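Local atomic coordinates of PrgA (Enterococcus faecalis, PDB entry 6Z9K), a protein that provides surface exclusion against unwanted conjugation, extending far out from the enterococcal cell wall and carrying this magnesium-binding CAP domain, which is probably a protease domain. Residues A[86-91]-A[190-195]; A[14-19]-A[166-171]; A[59-64]-A[158-163]; A[79-84]-A[232-237]. All blocks are in the same frame, centred on the assembly; numbering follows the deposited sequence.

Contact 1: residues A[86-91]-A[190-195]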
loop_
_atom_site.group_PDB
_atom_site.type_symbol
_atom_site.label_atom_id
_atom_site.label_comp_id
_atom_site.label_asym_id
_atom_site.label_seq_id
_atom_site.Cartn_x
_atom_site.Cartn_y
_atom_site.Cartn_z
ATOM N N ASP A 86 8.527 6.859 2.164
ATOM C CA ASP A 86 8.894 8.265 1.876
ATOM C C ASP A 86 8.051 9.152 2.807
ATOM O O ASP A 86 8.592 10.066 3.420
ATOM C CB ASP A 86 8.764 8.523 0.387
ATOM C CG ASP A 86 9.021 9.959 -0.036
ATOM O OD1 ASP A 86 10.143 10.391 0.162
ATOM O OD2 ASP A 86 8.086 10.615 -0.553
ATOM N N VAL A 87 6.755 8.899 2.906
ATOM C CA VAL A 87 5.852 9.694 3.761
ATOM C C VAL A 87 6.223 9.414 5.214
ATOM O O VAL A 87 6.373 10.323 6.022
ATOM C CB VAL A 87 4.398 9.315 3.459
ATOM C CG1 VAL A 87 3.420 9.969 4.389
ATOM C CG2 VAL A 87 4.070 9.636 2.021
ATOM N N ARG A 88 6.377 8.138 5.575
ATOM C CA ARG A 88 6.631 7.773 6.993
ATOM C C ARG A 88 7.936 8.423 7.469
ATOM O O ARG A 88 7.953 8.970 8.613
ATOM C CB ARG A 88 6.663 6.255 7.130
ATOM C CG ARG A 88 5.270 5.660 7.033
ATOM C CD ARG A 88 5.248 4.161 7.200
ATOM N NE ARG A 88 5.667 3.701 8.522
ATOM C CZ ARG A 88 4.885 3.481 9.564
ATOM N NH1 ARG A 88 3.564 3.526 9.474
ATOM N NH2 ARG A 88 5.442 3.185 10.718
ATOM N N LYS A 89 8.985 8.426 6.644
ATOM C CA LYS A 89 10.279 9.008 7.026
ATOM C C LYS A 89 10.078 10.525 7.229
ATOM O O LYS A 89 10.621 11.093 8.233
ATOM C CB LYS A 89 11.347 8.737 5.967
ATOM C CG LYS A 89 12.727 9.249 6.375
ATOM C CD LYS A 89 13.782 8.789 5.433
ATOM C CE LYS A 89 15.164 9.028 6.000
ATOM N NZ LYS A 89 16.200 8.789 4.961
ATOM N N LYS A 90 9.291 11.181 6.399
ATOM C CA LYS A 90 9.116 12.654 6.574
ATOM C C LYS A 90 8.443 12.918 7.918
ATOM O O LYS A 90 8.742 13.960 8.524
ATOM C CB LYS A 90 8.311 13.247 5.427
ATOM C CG LYS A 90 9.132 13.311 4.143
ATOM C CD LYS A 90 8.347 13.734 2.941
ATOM C CE LYS A 90 9.225 13.911 1.706
ATOM N NZ LYS A 90 8.382 14.309 0.544
ATOM N N LEU A 91 7.604 11.992 8.379
ATOM C CA LEU A 91 6.835 12.160 9.639
ATOM C C LEU A 91 7.589 11.535 10.822
ATOM O O LEU A 91 7.059 11.573 11.942
ATOM C CB LEU A 91 5.419 11.584 9.490
ATOM C CG LEU A 91 4.472 12.290 8.533
ATOM C CD1 LEU A 91 3.117 11.619 8.493
ATOM C CD2 LEU A 91 4.314 13.762 8.859
ATOM N N LEU A 190 -0.067 4.999 8.672
ATOM C CA LEU A 190 0.937 5.814 9.363
ATOM C C LEU A 190 1.058 5.388 10.814
ATOM O O LEU A 190 1.564 6.168 11.613
ATOM C CB LEU A 190 0.553 7.288 9.211
ATOM C CG LEU A 190 0.474 7.796 7.788
ATOM C CD1 LEU A 190 0.191 9.301 7.797
ATOM C CD2 LEU A 190 1.787 7.531 7.001
ATOM N N GLN A 191 0.726 4.144 11.149
ATOM C CA GLN A 191 0.815 3.695 12.566
ATOM C C GLN A 191 2.279 3.578 13.000
ATOM O O GLN A 191 3.077 2.977 12.284
ATOM C CB GLN A 191 0.077 2.363 12.718
ATOM C CG GLN A 191 0.021 1.910 14.158
ATOM C CD GLN A 191 -0.628 0.571 14.374
ATOM O OE1 GLN A 191 -1.784 0.508 14.750
ATOM N NE2 GLN A 191 0.125 -0.497 14.182
ATOM N N ASP A 192 2.681 4.150 14.141
ATOM C CA ASP A 192 4.129 4.056 14.469
ATOM C C ASP A 192 4.370 2.624 14.987
ATOM O O ASP A 192 3.420 1.937 15.444
ATOM C CB ASP A 192 4.666 5.184 15.369
ATOM C CG ASP A 192 6.171 5.489 15.280
ATOM O OD1 ASP A 192 6.957 4.872 14.443
ATOM O OD2 ASP A 192 6.585 6.410 16.057
ATOM N N GLY A 193 5.564 2.142 14.760
ATOM C CA GLY A 193 6.066 0.859 15.242
ATOM C C GLY A 193 5.881 -0.244 14.218
ATOM O O GLY A 193 6.442 -1.329 14.412
ATOM N N LYS A 194 5.193 0.009 13.119
ATOM C CA LYS A 194 5.169 -0.988 12.028
ATOM C C LYS A 194 6.555 -1.169 11.430
ATOM O O LYS A 194 7.368 -0.223 11.371
ATOM C CB LYS A 194 4.124 -0.622 10.993
ATOM C CG LYS A 194 2.710 -0.911 11.444
ATOM C CD LYS A 194 1.717 -0.646 10.336
ATOM C CE LYS A 194 0.315 -1.037 10.716
ATOM N NZ LYS A 194 -0.632 -0.793 9.607
ATOM N N THR A 195 6.872 -2.372 11.041
ATOM C CA THR A 195 8.217 -2.687 10.539
ATOM C C THR A 195 8.168 -3.446 9.232
ATOM O O THR A 195 9.254 -3.650 8.684
ATOM C CB THR A 195 8.992 -3.512 11.577
ATOM O OG1 THR A 195 8.375 -4.773 11.769
ATOM C CG2 THR A 195 9.133 -2.725 12.858
#
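Arg88 reaches from the last turns of helix 70-90 to the type II beta turn Gln191–Lys194, which leads from helix 184-189 into strand 196-202 of the CAP-domain sheet. Its guanidinium grips one carbonyl end-on: NH1 and NH2 both donate to Gln191 O, with NH2 at 2.8 Å from that oxygen. The oxygen lies in the guanidinium plane, yet both nitrogens approach from the same face of the carbonyl, NH1 standing 41° above its plane. Because one acceptor is shared, neither bond is straight. The chain bends at chi3 (65°), turning the guanidinium out of the line of the extended CB-CG-CD portion. Further bonds, from NE to Ser94 O and from NH1 to Leu189 O, fix its rotation. Asp192 OD1 lies 4.4 Å from Arg88 NH2, beyond a salt bridge, and accepts instead from Ser94 N. Leu190 supplies the apolar half. It slides past Arg88 in the opposite direction and stands at about a right angle to both Val87 and Leu91. Its two methyls divide the work: CD2 lies 3.9 Å from Val87 CG1, while CD1 meets Leu91 CD1 at 3.8 Å.

Contact 2: residues A[14-19]-A[166-171]; sequences KGINLP and SIRKML
Lys14–Asn17 runs as an irregular, non-helical chain past helix 160-176, closest at Lys14 and Arg168, whose CA atoms are 7.8 Å apart. Two successive carbonyls of this chain are read by one side chain. Arg168 NE donates to Lys14 O at 2.8 Å and Arg168 NH2 to Gly15 O at 3.0 Å, both nearly straight. CG lies anti to the backbone N (chi1 -173°), and the chain runs extended to NE, carrying the guanidinium straight out from the helix. Both oxygens sit at its edge, in its plane, whereas each nitrogen stands well above the carbonyl plane it meets. The arrangement ties the segment preceding helix 26-29 to a central helix of the CAP domain, which packs on strand 211-217 through Ile167, Met170 and Leu171. Arg168 NH1 bonds to Asn46 O, adding a third backbone carbonyl to the buried guanidinium. Ile16 CG1 lies over one of its faces, 4.5 Å from Arg168 NE. The Asn17 amide is turned 64° from the guanidinium and bonds to Lys239 and Met45 instead. Beyond the arginine, Ile16 and Leu171 cross at about a right angle, with Ile16 CD1 4.0 Å from Leu171 CB.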
loop_
_atom_site.group_PDB
_atom_site.type_symbol
_atom_site.label_atom_id
_atom_site.label_comp_id
_atom_site.label_asym_id
_atom_site.label_seq_id
_atom_site.Cartn_x
_atom_site.Cartn_y
_atom_site.Cartn_z
ATOM N N LYS A 14 7.649 9.311 -8.348
ATOM C CA LYS A 14 6.246 8.996 -7.955
ATOM C C LYS A 14 5.981 9.321 -6.487
ATOM O O LYS A 14 4.911 9.014 -6.015
ATOM C CB LYS A 14 5.967 7.536 -8.299
ATOM C CG LYS A 14 5.711 7.346 -9.787
ATOM C CD LYS A 14 5.881 5.969 -10.249
ATOM C CE LYS A 14 5.914 5.813 -11.762
ATOM N NZ LYS A 14 6.990 6.609 -12.397
ATOM N N GLY A 15 6.900 10.011 -5.822
ATOM C CA GLY A 15 6.722 10.398 -4.416
ATOM C C GLY A 15 5.421 11.156 -4.224
ATOM O O GLY A 15 5.019 11.971 -5.095
ATOM N N ILE A 16 4.775 10.904 -3.108
ATOM C CA ILE A 16 3.520 11.589 -2.756
ATOM C C ILE A 16 3.850 12.984 -2.257
ATOM O O ILE A 16 4.722 13.146 -1.362
ATOM C CB ILE A 16 2.705 10.743 -1.764
ATOM C CG1 ILE A 16 2.340 9.414 -2.436
ATOM C CG2 ILE A 16 1.460 11.496 -1.325
ATOM C CD1 ILE A 16 1.938 8.388 -1.455
ATOM N N ASN A 17 3.149 13.956 -2.771
ATOM C CA ASN A 17 3.433 15.368 -2.391
ATOM C C ASN A 17 2.640 15.724 -1.137
ATOM O O ASN A 17 1.398 15.621 -1.166
ATOM C CB ASN A 17 3.063 16.290 -3.536
ATOM C CG ASN A 17 3.846 15.965 -4.788
ATOM O OD1 ASN A 17 5.078 15.936 -4.728
ATOM N ND2 ASN A 17 3.148 15.669 -5.881
ATOM N N LEU A 18 3.323 16.054 -0.042
ATOM C CA LEU A 18 2.601 16.280 1.219
ATOM C C LEU A 18 2.189 17.732 1.263
ATOM O O LEU A 18 2.945 18.647 0.930
ATOM C CB LEU A 18 3.437 15.927 2.446
ATOM C CG LEU A 18 3.920 14.488 2.493
ATOM C CD1 LEU A 18 4.668 14.227 3.787
ATOM C CD2 LEU A 18 2.782 13.513 2.316
ATOM N N PRO A 19 0.969 17.990 1.747
ATOM C CA PRO A 19 0.485 19.360 1.912
ATOM C C PRO A 19 0.981 19.950 3.219
ATOM O O PRO A 19 1.366 19.218 4.145
ATOM C CB PRO A 19 -1.028 19.155 2.002
ATOM C CG PRO A 19 -1.164 17.826 2.683
ATOM C CD PRO A 19 -0.044 16.983 2.103
ATOM N N SER A 166 -2.548 2.522 -9.986
ATOM C CA SER A 166 -3.653 2.230 -9.044
ATOM C C SER A 166 -3.148 2.301 -7.603
ATOM O O SER A 166 -3.852 2.795 -6.722
ATOM C CB SER A 166 -4.188 0.853 -9.372
ATOM O OG SER A 166 -4.812 0.838 -10.667
ATOM N N ILE A 167 -1.988 1.721 -7.357
ATOM C CA ILE A 167 -1.418 1.705 -5.990
ATOM C C ILE A 167 -1.156 3.131 -5.537
ATOM O O ILE A 167 -1.507 3.471 -4.373
ATOM C CB ILE A 167 -0.195 0.783 -5.900
ATOM C CG1 ILE A 167 -0.623 -0.678 -6.013
ATOM C CG2 ILE A 167 0.584 1.109 -4.636
ATOM C CD1 ILE A 167 0.511 -1.608 -6.254
ATOM N N ARG A 168 -0.567 3.967 -6.379
ATOM C CA ARG A 168 -0.294 5.333 -5.894
ATOM C C ARG A 168 -1.631 6.037 -5.633
ATOM O O ARG A 168 -1.713 6.773 -4.661
ATOM C CB ARG A 168 0.561 6.099 -6.894
ATOM C CG ARG A 168 1.003 7.446 -6.335
ATOM C CD ARG A 168 1.719 8.242 -7.424
ATOM N NE ARG A 168 2.277 9.493 -6.922
ATOM C CZ ARG A 168 1.654 10.664 -6.868
ATOM N NH1 ARG A 168 0.436 10.817 -7.303
ATOM N NH2 ARG A 168 2.289 11.731 -6.405
ATOM N N LYS A 169 -2.631 5.887 -6.483
ATOM C CA LYS A 169 -3.947 6.557 -6.341
ATOM C C LYS A 169 -4.571 6.069 -5.037
ATOM O O LYS A 169 -5.131 6.871 -4.290
ATOM C CB LYS A 169 -4.865 6.257 -7.540
ATOM C CG LYS A 169 -6.142 7.079 -7.509
ATOM C CD LYS A 169 -6.926 6.921 -8.781
ATOM C CE LYS A 169 -8.376 7.333 -8.615
ATOM N NZ LYS A 169 -9.224 6.828 -9.745
ATOM N N MET A 170 -4.494 4.764 -4.780
ATOM C CA MET A 170 -5.003 4.187 -3.514
ATOM C C MET A 170 -4.315 4.819 -2.306
ATOM O O MET A 170 -5.006 5.223 -1.359
ATOM C CB MET A 170 -4.821 2.661 -3.522
ATOM C CG MET A 170 -5.221 2.019 -2.239
ATOM S SD MET A 170 -4.772 0.272 -2.267
ATOM C CE MET A 170 -4.172 0.147 -3.937
ATOM N N LEU A 171 -2.995 4.954 -2.314
ATOM C CA LEU A 171 -2.315 5.573 -1.155
ATOM C C LEU A 171 -2.739 7.026 -1.022
ATOM O O LEU A 171 -2.927 7.466 0.101
ATOM C CB LEU A 171 -0.792 5.450 -1.321
ATOM C CG LEU A 171 -0.226 4.030 -1.215
ATOM C CD1 LEU A 171 1.253 4.000 -1.585
ATOM C CD2 LEU A 171 -0.472 3.447 0.168
#

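Contact 3: residues A[59-64]-A[158-163]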
loop_
_atom_site.group_PDB
_atom_site.type_symbol
_atom_site.label_atom_id
_atom_site.label_comp_id
_atom_site.label_asym_id
_atom_site.label_seq_id
_atom_site.Cartn_x
_atom_site.Cartn_y
_atom_site.Cartn_z
ATOM N N LYS A 59 3.491 -0.068 -19.885
ATOM C CA LYS A 59 2.076 -0.160 -20.335
ATOM C C LYS A 59 1.885 -1.428 -21.167
ATOM O O LYS A 59 0.738 -1.799 -21.342
ATOM C CB LYS A 59 1.648 1.069 -21.135
ATOM C CG LYS A 59 1.341 2.292 -20.303
ATOM C CD LYS A 59 0.825 3.457 -21.115
ATOM C CE LYS A 59 0.624 4.717 -20.303
ATOM N NZ LYS A 59 0.466 5.915 -21.169
ATOM N N ASP A 60 2.976 -2.033 -21.649
ATOM C CA ASP A 60 2.974 -3.282 -22.464
ATOM C C ASP A 60 3.615 -4.416 -21.668
ATOM O O ASP A 60 3.808 -5.525 -22.240
ATOM C CB ASP A 60 3.657 -3.040 -23.813
ATOM C CG ASP A 60 2.885 -2.077 -24.698
ATOM O OD1 ASP A 60 1.638 -2.106 -24.634
ATOM O OD2 ASP A 60 3.529 -1.277 -25.429
ATOM N N VAL A 61 3.904 -4.208 -20.384
ATOM C CA VAL A 61 4.296 -5.338 -19.493
ATOM C C VAL A 61 3.032 -5.855 -18.798
ATOM O O VAL A 61 2.499 -5.163 -17.907
ATOM C CB VAL A 61 5.400 -4.954 -18.494
ATOM C CG1 VAL A 61 5.801 -6.145 -17.637
ATOM C CG2 VAL A 61 6.618 -4.381 -19.193
ATOM N N MET A 62 2.541 -7.032 -19.183
ATOM C CA MET A 62 1.266 -7.556 -18.660
ATOM C C MET A 62 1.576 -8.558 -17.546
ATOM O O MET A 62 2.388 -9.479 -17.744
ATOM C CB MET A 62 0.416 -8.190 -19.765
ATOM C CG MET A 62 0.148 -7.260 -20.926
ATOM S SD MET A 62 -0.598 -5.677 -20.402
ATOM C CE MET A 62 -2.184 -6.258 -19.806
ATOM N N TRP A 63 0.932 -8.378 -16.395
ATOM C CA TRP A 63 1.056 -9.245 -15.208
ATOM C C TRP A 63 -0.228 -10.042 -15.012
ATOM O O TRP A 63 -1.310 -9.464 -15.053
ATOM C CB TRP A 63 1.340 -8.367 -13.979
ATOM C CG TRP A 63 2.742 -7.855 -13.919
ATOM C CD1 TRP A 63 3.661 -7.751 -14.916
ATOM C CD2 TRP A 63 3.372 -7.364 -12.739
ATOM N NE1 TRP A 63 4.846 -7.289 -14.415
ATOM C CE2 TRP A 63 4.687 -7.024 -13.087
ATOM C CE3 TRP A 63 2.954 -7.269 -11.406
ATOM C CZ2 TRP A 63 5.570 -6.504 -12.149
ATOM C CZ3 TRP A 63 3.817 -6.722 -10.489
ATOM C CH2 TRP A 63 5.114 -6.374 -10.857
ATOM N N ASP A 64 -0.093 -11.338 -14.739
ATOM C CA ASP A 64 -1.238 -12.217 -14.437
ATOM C C ASP A 64 -1.386 -12.188 -12.918
ATOM O O ASP A 64 -0.540 -12.752 -12.286
ATOM C CB ASP A 64 -0.936 -13.589 -15.048
ATOM C CG ASP A 64 -2.099 -14.556 -15.020
ATOM O OD1 ASP A 64 -2.995 -14.362 -14.156
ATOM O OD2 ASP A 64 -2.095 -15.492 -15.882
ATOM N N VAL A 158 -3.218 -7.491 -16.280
ATOM C CA VAL A 158 -3.251 -6.010 -16.062
ATOM C C VAL A 158 -1.815 -5.522 -16.225
ATOM O O VAL A 158 -0.907 -6.257 -15.834
ATOM C CB VAL A 158 -3.868 -5.587 -14.704
ATOM C CG1 VAL A 158 -3.210 -6.226 -13.512
ATOM C CG2 VAL A 158 -3.840 -4.098 -14.508
ATOM N N SER A 159 -1.602 -4.338 -16.791
ATOM C CA SER A 159 -0.223 -3.885 -17.067
ATOM C C SER A 159 0.411 -3.471 -15.753
ATOM O O SER A 159 -0.318 -3.050 -14.828
ATOM C CB SER A 159 -0.132 -2.784 -18.073
ATOM O OG SER A 159 -0.444 -1.539 -17.512
ATOM N N LYS A 160 1.724 -3.594 -15.699
ATOM C CA LYS A 160 2.557 -3.134 -14.579
ATOM C C LYS A 160 2.315 -1.632 -14.372
ATOM O O LYS A 160 2.160 -1.184 -13.234
ATOM C CB LYS A 160 4.010 -3.426 -14.935
ATOM C CG LYS A 160 5.042 -2.859 -13.989
ATOM C CD LYS A 160 6.401 -3.354 -14.295
ATOM C CE LYS A 160 7.336 -3.084 -13.155
ATOM N NZ LYS A 160 8.622 -3.776 -13.394
ATOM N N TYR A 161 2.207 -0.881 -15.456
ATOM C CA TYR A 161 1.898 0.571 -15.387
ATOM C C TYR A 161 0.609 0.766 -14.588
ATOM O O TYR A 161 0.557 1.571 -13.655
ATOM C CB TYR A 161 1.773 1.168 -16.793
ATOM C CG TYR A 161 1.274 2.586 -16.775
ATOM C CD1 TYR A 161 -0.084 2.866 -16.756
ATOM C CD2 TYR A 161 2.155 3.647 -16.697
ATOM C CE1 TYR A 161 -0.560 4.165 -16.673
ATOM C CE2 TYR A 161 1.697 4.960 -16.627
ATOM C CZ TYR A 161 0.335 5.219 -16.631
ATOM O OH TYR A 161 -0.129 6.520 -16.545
ATOM N N THR A 162 -0.442 0.065 -14.986
ATOM C CA THR A 162 -1.779 0.193 -14.364
ATOM C C THR A 162 -1.713 -0.157 -12.881
ATOM O O THR A 162 -2.306 0.583 -12.115
ATOM C CB THR A 162 -2.815 -0.673 -15.070
ATOM O OG1 THR A 162 -2.878 -0.084 -16.356
ATOM C CG2 THR A 162 -4.157 -0.663 -14.375
ATOM N N LEU A 163 -1.063 -1.257 -12.512
ATOM C CA LEU A 163 -0.939 -1.584 -11.070
ATOM C C LEU A 163 -0.205 -0.464 -10.329
ATOM O O LEU A 163 -0.636 -0.107 -9.223
ATOM C CB LEU A 163 -0.208 -2.899 -10.881
ATOM C CG LEU A 163 -0.930 -4.141 -11.391
ATOM C CD1 LEU A 163 0.018 -5.348 -11.378
ATOM C CD2 LEU A 163 -2.199 -4.370 -10.575
#
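A two-stranded antiparallel ribbon lies at the periphery of the CAP domain, made of strands 62-64 and 157-159, of which strand 157-159 runs directly into helix 160-176. Trp63 and Val158 form its hydrogen-bonded pair: Trp63 N donates to Val158 O at 2.9 Å, and Val158 N returns a more bent bond to Trp63 O (144°). Met62 and Ser159 are the adjacent non-hydrogen-bonded pair. One more backbone bond follows at the start of the helix: Lys160 N donates to Val61 O at 2.8 Å, nearly along the C=O axis. Ser159 is the helix N-cap. With chi1 at 79°, Ser159 OG sits between the backbone N and the carbonyl carbon and accepts from Thr162 N at 3.0 Å. Met62, bent at both chi2 and chi3, folds its sulfur back over this residue, bringing SD near Ser159 CB.

The Trp63 indole receives two helix residues. Lys160 CB makes a CH-pi contact over one face of the five-membered ring, offset toward the rim, and the extended remainder of that chain passes along CZ2 before its amine pairs with Glu75. Leu163 approaches obliquely, with CD1 3.5 Å from Trp63 CE3. At the other end of the contact, Lys59 and Tyr161 lie side by side and point the same way. The lysine chain is extended beyond CG and runs along the phenol face; NZ adds a cation-pi contact and also forms a salt bridge with Glu56. Lys59 CE is centred above the ring, 3.7 Å from the Tyr161 centroid and 10° off its normal.

Contact 4: residues A[79-84]-A[232-237]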
loop_
_atom_site.group_PDB
_atom_site.type_symbol
_atom_site.label_atom_id
_atom_site.label_comp_id
_atom_site.label_asym_id
_atom_site.label_seq_id
_atom_site.Cartn_x
_atom_site.Cartn_y
_atom_site.Cartn_z
ATOM N N TYR A 79 7.826 -1.436 -4.527
ATOM C CA TYR A 79 7.301 -0.191 -5.140
ATOM C C TYR A 79 6.413 0.554 -4.146
ATOM O O TYR A 79 6.562 1.750 -3.855
ATOM C CB TYR A 79 6.487 -0.530 -6.374
ATOM C CG TYR A 79 5.663 0.616 -6.871
ATOM C CD1 TYR A 79 6.216 1.643 -7.618
ATOM C CD2 TYR A 79 4.329 0.702 -6.598
ATOM C CE1 TYR A 79 5.453 2.699 -8.082
ATOM C CE2 TYR A 79 3.549 1.756 -7.032
ATOM C CZ TYR A 79 4.101 2.784 -7.773
ATOM O OH TYR A 79 3.321 3.809 -8.255
ATOM N N THR A 80 5.530 -0.221 -3.511
ATOM C CA THR A 80 4.512 0.330 -2.597
ATOM C C THR A 80 5.168 0.803 -1.298
ATOM O O THR A 80 4.881 1.898 -0.826
ATOM C CB THR A 80 3.466 -0.733 -2.285
ATOM O OG1 THR A 80 2.954 -1.300 -3.500
ATOM C CG2 THR A 80 2.352 -0.162 -1.433
ATOM N N THR A 81 6.111 0.023 -0.812
ATOM C CA THR A 81 6.781 0.307 0.469
ATOM C C THR A 81 7.645 1.548 0.284
ATOM O O THR A 81 7.772 2.364 1.223
ATOM C CB THR A 81 7.505 -0.927 1.001
ATOM O OG1 THR A 81 6.576 -2.028 1.090
ATOM C CG2 THR A 81 8.028 -0.643 2.387
ATOM N N GLU A 82 8.262 1.717 -0.864
ATOM C CA GLU A 82 9.071 2.946 -1.114
ATOM C C GLU A 82 8.165 4.157 -1.000
ATOM O O GLU A 82 8.571 5.169 -0.383
ATOM C CB GLU A 82 9.699 2.883 -2.497
ATOM C CG GLU A 82 10.944 2.001 -2.568
ATOM C CD GLU A 82 11.522 1.861 -3.959
ATOM O OE1 GLU A 82 10.878 2.317 -4.913
ATOM O OE2 GLU A 82 12.614 1.267 -4.070
ATOM N N LEU A 83 6.994 4.119 -1.648
ATOM C CA LEU A 83 6.117 5.301 -1.589
ATOM C C LEU A 83 5.700 5.576 -0.143
ATOM O O LEU A 83 5.715 6.769 0.281
ATOM C CB LEU A 83 4.862 5.086 -2.440
ATOM C CG LEU A 83 5.135 4.934 -3.925
ATOM C CD1 LEU A 83 3.800 4.769 -4.693
ATOM C CD2 LEU A 83 5.944 6.075 -4.479
ATOM N N LEU A 84 5.287 4.560 0.584
ATOM C CA LEU A 84 4.794 4.771 1.952
ATOM C C LEU A 84 5.939 5.184 2.882
ATOM O O LEU A 84 5.725 6.059 3.739
ATOM C CB LEU A 84 4.064 3.523 2.434
ATOM C CG LEU A 84 3.414 3.660 3.791
ATOM C CD1 LEU A 84 2.420 4.836 3.853
ATOM C CD2 LEU A 84 2.707 2.349 4.157
ATOM N N GLU A 232 14.442 -6.336 3.953
ATOM C CA GLU A 232 15.214 -5.140 3.550
ATOM C C GLU A 232 14.286 -3.928 3.656
ATOM O O GLU A 232 13.192 -3.968 3.066
ATOM C CB GLU A 232 15.713 -5.302 2.121
ATOM C CG GLU A 232 16.526 -4.104 1.647
ATOM C CD GLU A 232 18.004 -4.349 1.384
ATOM O OE1 GLU A 232 18.423 -5.523 1.487
ATOM O OE2 GLU A 232 18.748 -3.364 1.069
ATOM N N VAL A 233 14.749 -2.856 4.291
ATOM C CA VAL A 233 14.009 -1.573 4.283
ATOM C C VAL A 233 13.986 -1.003 2.858
ATOM O O VAL A 233 15.089 -0.844 2.247
ATOM C CB VAL A 233 14.601 -0.588 5.305
ATOM C CG1 VAL A 233 13.889 0.737 5.234
ATOM C CG2 VAL A 233 14.532 -1.140 6.711
ATOM N N ALA A 234 12.791 -0.712 2.338
ATOM C CA ALA A 234 12.582 -0.188 0.978
ATOM C C ALA A 234 12.740 1.331 1.076
ATOM O O ALA A 234 12.110 1.935 1.881
ATOM C CB ALA A 234 11.214 -0.557 0.471
ATOM N N SER A 235 13.652 1.904 0.342
ATOM C CA SER A 235 13.938 3.360 0.441
ATOM C C SER A 235 14.225 3.909 -0.953
ATOM O O SER A 235 15.103 3.355 -1.626
ATOM C CB SER A 235 15.105 3.574 1.366
ATOM O OG SER A 235 15.396 4.962 1.462
ATOM N N MET A 236 13.505 4.934 -1.369
ATOM C CA MET A 236 13.805 5.682 -2.616
ATOM C C MET A 236 14.347 7.056 -2.208
ATOM O O MET A 236 13.955 7.546 -1.156
ATOM C CB MET A 236 12.540 5.845 -3.472
ATOM C CG MET A 236 11.535 6.787 -2.856
ATOM S SD MET A 236 9.875 6.809 -3.554
ATOM C CE MET A 236 10.196 6.525 -5.274
ATOM N N LYS A 237 15.167 7.707 -3.046
ATOM C CA LYS A 237 15.613 9.100 -2.752
ATOM C C LYS A 237 14.379 9.993 -2.797
ATOM O O LYS A 237 13.558 9.767 -3.690
ATOM C CB LYS A 237 16.690 9.558 -3.736
ATOM C CG LYS A 237 18.121 9.403 -3.234
ATOM C CD LYS A 237 18.850 10.737 -3.089
ATOM C CE LYS A 237 20.154 10.650 -2.323
ATOM N NZ LYS A 237 21.301 10.339 -3.213
HETATM O O HOH W 1 11.263 5.511 0.400
HETATM O O HOH W 2 14.132 0.149 -2.059
HETATM O O HOH W 3 14.943 2.986 -4.922
#
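Thr81 is the first residue of 79-84 to touch the segment that leaves strand 232-233, where one side of helix 70-90 faces the chain approaching the C-terminal helix 239-245 of the CAP domain. Thr81 CG2 lies opposite the backbone N, and this methyl meets Ala234 CB at 3.7 Å. Thr81 OG1 is turned back along its own helix to Ser77 O. Glu82 comes next and contributes most of the contact on the helix side; its CA is 5.1 Å from that of Ser235. The side chain is extended beyond CG, passing Ala234 CB and Ser235 N at CG and lying obliquely across Met236, with CD close to Met236 CB.

Polar groups of Glu82 meet the opposing backbone through water. Water 1 donates to Glu82 O and accepts from Met236 N, at 2.8 and 2.9 Å respectively. Water 2 does the same between Glu82 OE2 and Ser235 N, its distance to OE2 being 2.8 Å. Water 3 also donates to OE2, with a weak second bond to Ser235 O. Leu83 then turns its end toward Met236, placing CD2 4.1 Å from SD. Met236 CG sits between its backbone N and carbonyl carbon (chi1 70°), and Met236 SD lies 3.8 Å from Glu82 O, a packing contact.

The segments are therefore joined by methyl, methylene and thioether packing. Between them water mediates the polar links, with one direct bond from the same helix just beyond, Asn85 ND2 to Ala234 O. Two waters on OE2 would be expected to favour the charged carboxylate, and the bridges give the N-H groups of Ser235 and Met236 water partners.

How the contacts relate
Helix 70-90 links contacts 1 and 4, whose centres are about 11 Å apart and which touch where Leu190 CD2 meets Leu84 CD1 at 4.2 Å. Contact 2 packs against both: Leu18 CD1 lies 3.8 Å from Lys90 CD of contact 1, and Leu171 CD1 lies 3.9 Å from Leu83 CB of contact 4. Contact 3 shares helix 160-176 with contact 2, their centres about 18 Å apart, but sits on the opposite side of the chain's centre from contact 1, about 28 Å between centres. The magnesium ion, bound at Leu146 and His185, lies about 11 Å from the side chains of Lys194 in contact 1 and Leu171 in contact 2.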